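Local coordinates for mandelate racemase/muconate lactonizing protein (Alicyclobacillus acidocaldarius LAA1, PDB 3QLD) that belongs to the enolase superfamily, pairing an N-terminal alpha+beta capping domain with a TIM-barrel domain, and is of unassigned activity, at residues A77-A82 and Q87-R92; R92-A97 and A109-A114. One frame throughout, in Å; residues are numbered along the deposited sequence.

Interaction 1: residues A77-A82 and Q87-R92; sequences ARWLRA and QDVDPR
Trp79, near the end of helix 61-80, reaches out to Val89 in the loop that leads on toward helix 105-123, within the N-terminal capping domain of the enolase-superfamily fold. A first torsion that sets CG anti to the backbone N (chi1 177°) carries the indole off the helix, and chi2 of 86° turns it, with the benzo edge meeting the loop. Its outer carbons do the touching: CZ3 and CH2 of Trp79 each lie 3.7 Å from CG1 of Val89, a methyl that approaches the ring obliquely. The other methyl of Val89 turns to the neighbouring helix residue, with CG2 4.3 Å from CD2 of Leu80, a looser apolar contact. One valine is thus shared by two consecutive helix side chains, and no hydrogen bond joins the segments. Val89 also packs on Trp118 of helix 105-123, which places the loop between the two helices. On the pyrrole side of Trp79, NE1 probably donates to OE1 of Glu96. Just past the valine the loop bends in an Asx turn: Arg92 N donates to Asp90 OD1 over 3.0 Å, from above the carboxylate plane. At the rim of the indole, near its plane, Asp90 O stands 4.1 Å from Trp79 CH2.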
loop_
_atom_site.group_PDB
_atom_site.type_symbol
_atom_site.label_atom_id
_atom_site.label_comp_id
_atom_site.label_asym_id
_atom_site.label_seq_id
_atom_site.Cartn_x
_atom_site.Cartn_y
_atom_site.Cartn_z
ATOM N N ALA A 77 3.590 -22.504 1.980
ATOM C CA ALA A 77 3.805 -23.933 1.685
ATOM C C ALA A 77 5.229 -24.197 1.245
ATOM O O ALA A 77 5.845 -25.162 1.672
ATOM C CB ALA A 77 2.860 -24.394 0.590
ATOM N N ARG A 78 5.766 -23.332 0.391
ATOM C CA ARG A 78 7.132 -23.531 -0.088
ATOM C C ARG A 78 8.084 -23.492 1.110
ATOM O O ARG A 78 8.972 -24.357 1.226
ATOM C CB ARG A 78 7.508 -22.493 -1.167
ATOM C CG ARG A 78 8.918 -22.665 -1.814
ATOM C CD ARG A 78 9.189 -21.568 -2.912
ATOM N NE ARG A 78 9.558 -20.270 -2.306
ATOM C CZ ARG A 78 9.090 -19.066 -2.687
ATOM N NH1 ARG A 78 8.212 -18.963 -3.682
ATOM N NH2 ARG A 78 9.492 -17.957 -2.065
ATOM N N TRP A 79 7.866 -22.545 2.021
ATOM C CA TRP A 79 8.724 -22.363 3.189
ATOM C C TRP A 79 8.622 -23.551 4.161
ATOM O O TRP A 79 9.630 -23.926 4.771
ATOM C CB TRP A 79 8.381 -21.050 3.880
ATOM C CG TRP A 79 9.104 -20.686 5.175
ATOM C CD1 TRP A 79 10.310 -20.055 5.278
ATOM C CD2 TRP A 79 8.622 -20.846 6.537
ATOM N NE1 TRP A 79 10.633 -19.846 6.594
ATOM C CE2 TRP A 79 9.613 -20.290 7.396
ATOM C CE3 TRP A 79 7.444 -21.354 7.103
ATOM C CZ2 TRP A 79 9.500 -20.291 8.789
ATOM C CZ3 TRP A 79 7.313 -21.356 8.501
ATOM C CH2 TRP A 79 8.358 -20.795 9.342
ATOM N N LEU A 80 7.419 -24.129 4.286
ATOM C CA LEU A 80 7.168 -25.242 5.188
ATOM C C LEU A 80 7.946 -26.473 4.765
ATOM O O LEU A 80 8.296 -27.307 5.591
ATOM C CB LEU A 80 5.677 -25.570 5.256
ATOM C CG LEU A 80 4.839 -24.629 6.135
ATOM C CD1 LEU A 80 3.373 -24.972 5.913
ATOM C CD2 LEU A 80 5.163 -24.705 7.586
ATOM N N ARG A 81 8.180 -26.597 3.476
ATOM C CA ARG A 81 8.923 -27.708 2.932
ATOM C C ARG A 81 10.437 -27.490 2.966
ATOM O O ARG A 81 11.178 -28.386 2.522
ATOM C CB ARG A 81 8.550 -27.948 1.476
ATOM C CG ARG A 81 7.118 -28.221 1.194
ATOM C CD ARG A 81 7.014 -28.362 -0.317
ATOM N NE ARG A 81 5.634 -28.294 -0.789
ATOM C CZ ARG A 81 5.115 -27.288 -1.495
ATOM N NH1 ARG A 81 3.845 -27.365 -1.890
ATOM N NH2 ARG A 81 5.854 -26.222 -1.816
ATOM N N ALA A 82 10.898 -26.325 3.440
ATOM C CA ALA A 82 12.337 -26.059 3.550
ATOM C C ALA A 82 12.929 -26.824 4.734
ATOM O O ALA A 82 12.348 -26.850 5.828
ATOM C CB ALA A 82 12.635 -24.522 3.688
ATOM N N GLN A 87 12.218 -29.683 11.687
ATOM C CA GLN A 87 11.912 -30.268 12.999
ATOM C C GLN A 87 11.072 -29.350 13.831
ATOM O O GLN A 87 10.088 -29.770 14.455
ATOM C CB GLN A 87 13.182 -30.697 13.757
ATOM C CG GLN A 87 14.320 -29.645 13.829
ATOM C CD GLN A 87 15.200 -29.822 15.080
ATOM O OE1 GLN A 87 15.400 -30.945 15.581
ATOM N NE2 GLN A 87 15.711 -28.710 15.597
ATOM N N ASP A 88 11.443 -28.081 13.832
ATOM C CA ASP A 88 10.618 -27.109 14.497
ATOM C C ASP A 88 10.212 -26.008 13.529
ATOM O O ASP A 88 10.993 -25.592 12.642
ATOM C CB ASP A 88 11.333 -26.568 15.727
ATOM C CG ASP A 88 11.708 -27.681 16.716
ATOM O OD1 ASP A 88 10.804 -28.406 17.202
ATOM O OD2 ASP A 88 12.909 -27.832 17.002
ATOM N N VAL A 89 8.954 -25.601 13.655
ATOM C CA VAL A 89 8.506 -24.374 13.011
ATOM C C VAL A 89 8.500 -23.276 14.073
ATOM O O VAL A 89 7.730 -23.332 15.025
ATOM C CB VAL A 89 7.136 -24.533 12.328
ATOM C CG1 VAL A 89 6.755 -23.259 11.643
ATOM C CG2 VAL A 89 7.176 -25.679 11.316
ATOM N N ASP A 90 9.395 -22.302 13.909
ATOM C CA ASP A 90 9.538 -21.171 14.820
ATOM C C ASP A 90 8.628 -20.010 14.298
ATOM O O ASP A 90 8.892 -19.470 13.215
ATOM C CB ASP A 90 11.015 -20.742 14.864
ATOM C CG ASP A 90 11.280 -19.594 15.846
ATOM O OD1 ASP A 90 10.325 -19.096 16.496
ATOM O OD2 ASP A 90 12.472 -19.196 15.991
ATOM N N PRO A 91 7.549 -19.655 15.033
ATOM C CA PRO A 91 6.678 -18.567 14.526
ATOM C C PRO A 91 7.427 -17.266 14.380
ATOM O O PRO A 91 6.966 -16.366 13.695
ATOM C CB PRO A 91 5.600 -18.398 15.600
ATOM C CG PRO A 91 6.022 -19.265 16.757
ATOM C CD PRO A 91 7.089 -20.196 16.321
ATOM N N ARG A 92 8.573 -17.160 15.046
ATOM C CA ARG A 92 9.383 -15.929 15.009
ATOM C C ARG A 92 9.936 -15.611 13.633
ATOM O O ARG A 92 10.232 -14.450 13.327
ATOM C CB ARG A 92 10.520 -15.973 16.066
ATOM C CG ARG A 92 9.997 -15.704 17.494
ATOM C CD ARG A 92 11.070 -15.935 18.562
ATOM N NE ARG A 92 10.558 -15.971 19.944
ATOM C CZ ARG A 92 10.149 -14.910 20.665
ATOM N NH1 ARG A 92 10.133 -13.670 20.141
ATOM N NH2 ARG A 92 9.726 -15.094 21.922
#

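Interaction 2: residues R92-A97 and A109-A114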
loop_
_atom_site.group_PDB
_atom_site.type_symbol
_atom_site.label_atom_id
_atom_site.label_comp_id
_atom_site.label_asym_id
_atom_site.label_seq_id
_atom_site.Cartn_x
_atom_site.Cartn_y
_atom_site.Cartn_z
ATOM N N ARG A 92 8.573 -17.160 15.046
ATOM C CA ARG A 92 9.383 -15.929 15.009
ATOM C C ARG A 92 9.936 -15.611 13.633
ATOM O O ARG A 92 10.232 -14.450 13.327
ATOM C CB ARG A 92 10.520 -15.973 16.066
ATOM C CG ARG A 92 9.997 -15.704 17.494
ATOM C CD ARG A 92 11.070 -15.935 18.562
ATOM N NE ARG A 92 10.558 -15.971 19.944
ATOM C CZ ARG A 92 10.149 -14.910 20.665
ATOM N NH1 ARG A 92 10.133 -13.670 20.141
ATOM N NH2 ARG A 92 9.726 -15.094 21.922
ATOM N N THR A 93 10.066 -16.626 12.799
ATOM C CA THR A 93 10.732 -16.484 11.557
ATOM C C THR A 93 9.828 -16.635 10.339
ATOM O O THR A 93 10.298 -16.588 9.204
ATOM C CB THR A 93 11.874 -17.469 11.468
ATOM O OG1 THR A 93 11.364 -18.787 11.317
ATOM C CG2 THR A 93 12.748 -17.405 12.762
ATOM N N VAL A 94 8.549 -16.852 10.564
ATOM C CA VAL A 94 7.650 -17.182 9.457
ATOM C C VAL A 94 7.585 -16.025 8.432
ATOM O O VAL A 94 7.452 -16.288 7.227
ATOM C CB VAL A 94 6.261 -17.751 9.944
ATOM C CG1 VAL A 94 5.562 -16.761 10.756
ATOM C CG2 VAL A 94 5.411 -18.153 8.774
ATOM N N CYS A 95 7.740 -14.768 8.855
ATOM C CA CYS A 95 7.713 -13.664 7.874
ATOM C C CYS A 95 8.816 -13.717 6.805
ATOM O O CYS A 95 8.711 -13.062 5.732
ATOM C CB CYS A 95 7.617 -12.292 8.528
ATOM S SG CYS A 95 6.024 -12.059 9.340
ATOM N N GLU A 96 9.828 -14.550 7.038
ATOM C CA GLU A 96 10.841 -14.732 6.043
ATOM C C GLU A 96 10.298 -15.501 4.826
ATOM O O GLU A 96 10.796 -15.309 3.694
ATOM C CB GLU A 96 12.124 -15.335 6.659
ATOM C CG GLU A 96 12.545 -16.732 6.181
ATOM C CD GLU A 96 13.377 -17.479 7.255
ATOM O OE1 GLU A 96 13.651 -18.698 7.068
ATOM O OE2 GLU A 96 13.749 -16.834 8.281
ATOM N N ALA A 97 9.247 -16.298 4.997
ATOM C CA ALA A 97 8.621 -16.945 3.813
ATOM C C ALA A 97 8.061 -15.879 2.864
ATOM O O ALA A 97 7.868 -16.134 1.668
ATOM C CB ALA A 97 7.495 -17.829 4.221
ATOM N N ALA A 109 -0.065 -10.680 7.980
ATOM C CA ALA A 109 -0.334 -10.847 9.409
ATOM C C ALA A 109 -1.233 -12.063 9.657
ATOM O O ALA A 109 -1.123 -12.752 10.719
ATOM C CB ALA A 109 -1.060 -9.647 9.900
ATOM N N ALA A 110 -2.187 -12.313 8.745
ATOM C CA ALA A 110 -3.062 -13.460 8.985
ATOM C C ALA A 110 -2.264 -14.791 8.981
ATOM O O ALA A 110 -2.494 -15.683 9.811
ATOM C CB ALA A 110 -4.276 -13.466 8.035
ATOM N N ILE A 111 -1.323 -14.908 8.060
ATOM C CA ILE A 111 -0.433 -16.047 8.047
ATOM C C ILE A 111 0.354 -16.128 9.354
ATOM O O ILE A 111 0.252 -17.131 10.121
ATOM C CB ILE A 111 0.515 -15.956 6.849
ATOM C CG1 ILE A 111 -0.321 -15.957 5.568
ATOM C CG2 ILE A 111 1.555 -17.110 6.871
ATOM C CD1 ILE A 111 -1.069 -17.284 5.362
ATOM N N GLU A 112 1.110 -15.061 9.625
ATOM C CA GLU A 112 2.004 -15.021 10.784
ATOM C C GLU A 112 1.258 -15.321 12.107
ATOM O O GLU A 112 1.750 -16.101 12.946
ATOM C CB GLU A 112 2.684 -13.671 10.836
ATOM C CG GLU A 112 3.893 -13.636 11.824
ATOM C CD GLU A 112 3.520 -12.915 13.106
ATOM O OE1 GLU A 112 2.310 -12.636 13.425
ATOM O OE2 GLU A 112 4.462 -12.517 13.810
HETATM N N MSE A 113 0.090 -14.728 12.293
HETATM C CA MSE A 113 -0.649 -14.868 13.545
HETATM C C MSE A 113 -1.270 -16.280 13.717
HETATM O O MSE A 113 -1.320 -16.794 14.863
HETATM C CB MSE A 113 -1.698 -13.787 13.698
HETATM C CG MSE A 113 -1.013 -12.396 13.940
HETATM SE SE MSE A 113 -2.192 -10.869 13.664
HETATM C CE MSE A 113 -3.260 -10.730 15.232
ATOM N N ALA A 114 -1.683 -16.899 12.600
ATOM C CA ALA A 114 -2.220 -18.282 12.661
ATOM C C ALA A 114 -1.053 -19.209 13.051
ATOM O O ALA A 114 -1.250 -20.187 13.814
ATOM C CB ALA A 114 -2.822 -18.656 11.325
#
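The backbones of Val94, in a helically wound turn without the regular helical bonds, and Glu112, on helix 105-123, come within 6.2 Å at their CA atoms. This buried contact packs the connection between two helices of the enolase-type N-terminal domain against the second of them. The bent side chain of Glu112 is its centre, with its aliphatic part turned to the loop. Two neighbours meet the same methylene: CG1 of Val94 lies 3.7 Å from CG of Glu112, and Cys95 SG is 3.6 Å from that carbon. Val94 points toward the helix and divides its methyls, since chi1 of 61° sets CG1 between the backbone N and carbonyl carbon, while CG2 of Val94 lies a looser 4.4 Å from CG2 of Ile111. Val94 also packs on Phe76 and Trp79 of helix 61-80 and is thus wedged between the two helices. The carboxylate of Glu112 bends off at chi2 (-104°) and takes hydrogen bonds from outside the contact, OE1 from the backbone N of Phe277 and OE2 from that of Gly278. Buried polar oxygens are thereby satisfied while the carbon chain serves as apolar surface. SG of Cys95 also lies 4.0 Å from CB of Glu112.

How the interactions relate
Interactions 1 and 2 follow one another along the chain and share Arg92, with centres about 10 Å apart on the same side of the chain's centre. Both belong to the N-terminal domain and to the connection between helix 61-80 and helix 105-123: interaction 1 fastens residues 87-92 to the end of the earlier helix, interaction 2 residues 92-97 to the following one. Interaction 1 is partly buried and farther out, its centre about 26 Å from the chain centre against about 17 Å. Trp79 bridges them, its CB lying 3.4 Å from CB of Ala97. Through Glu112, interaction 2 also reaches the start of helix 277-289 in the barrel domain, tying helix 105-123 of the cap to it.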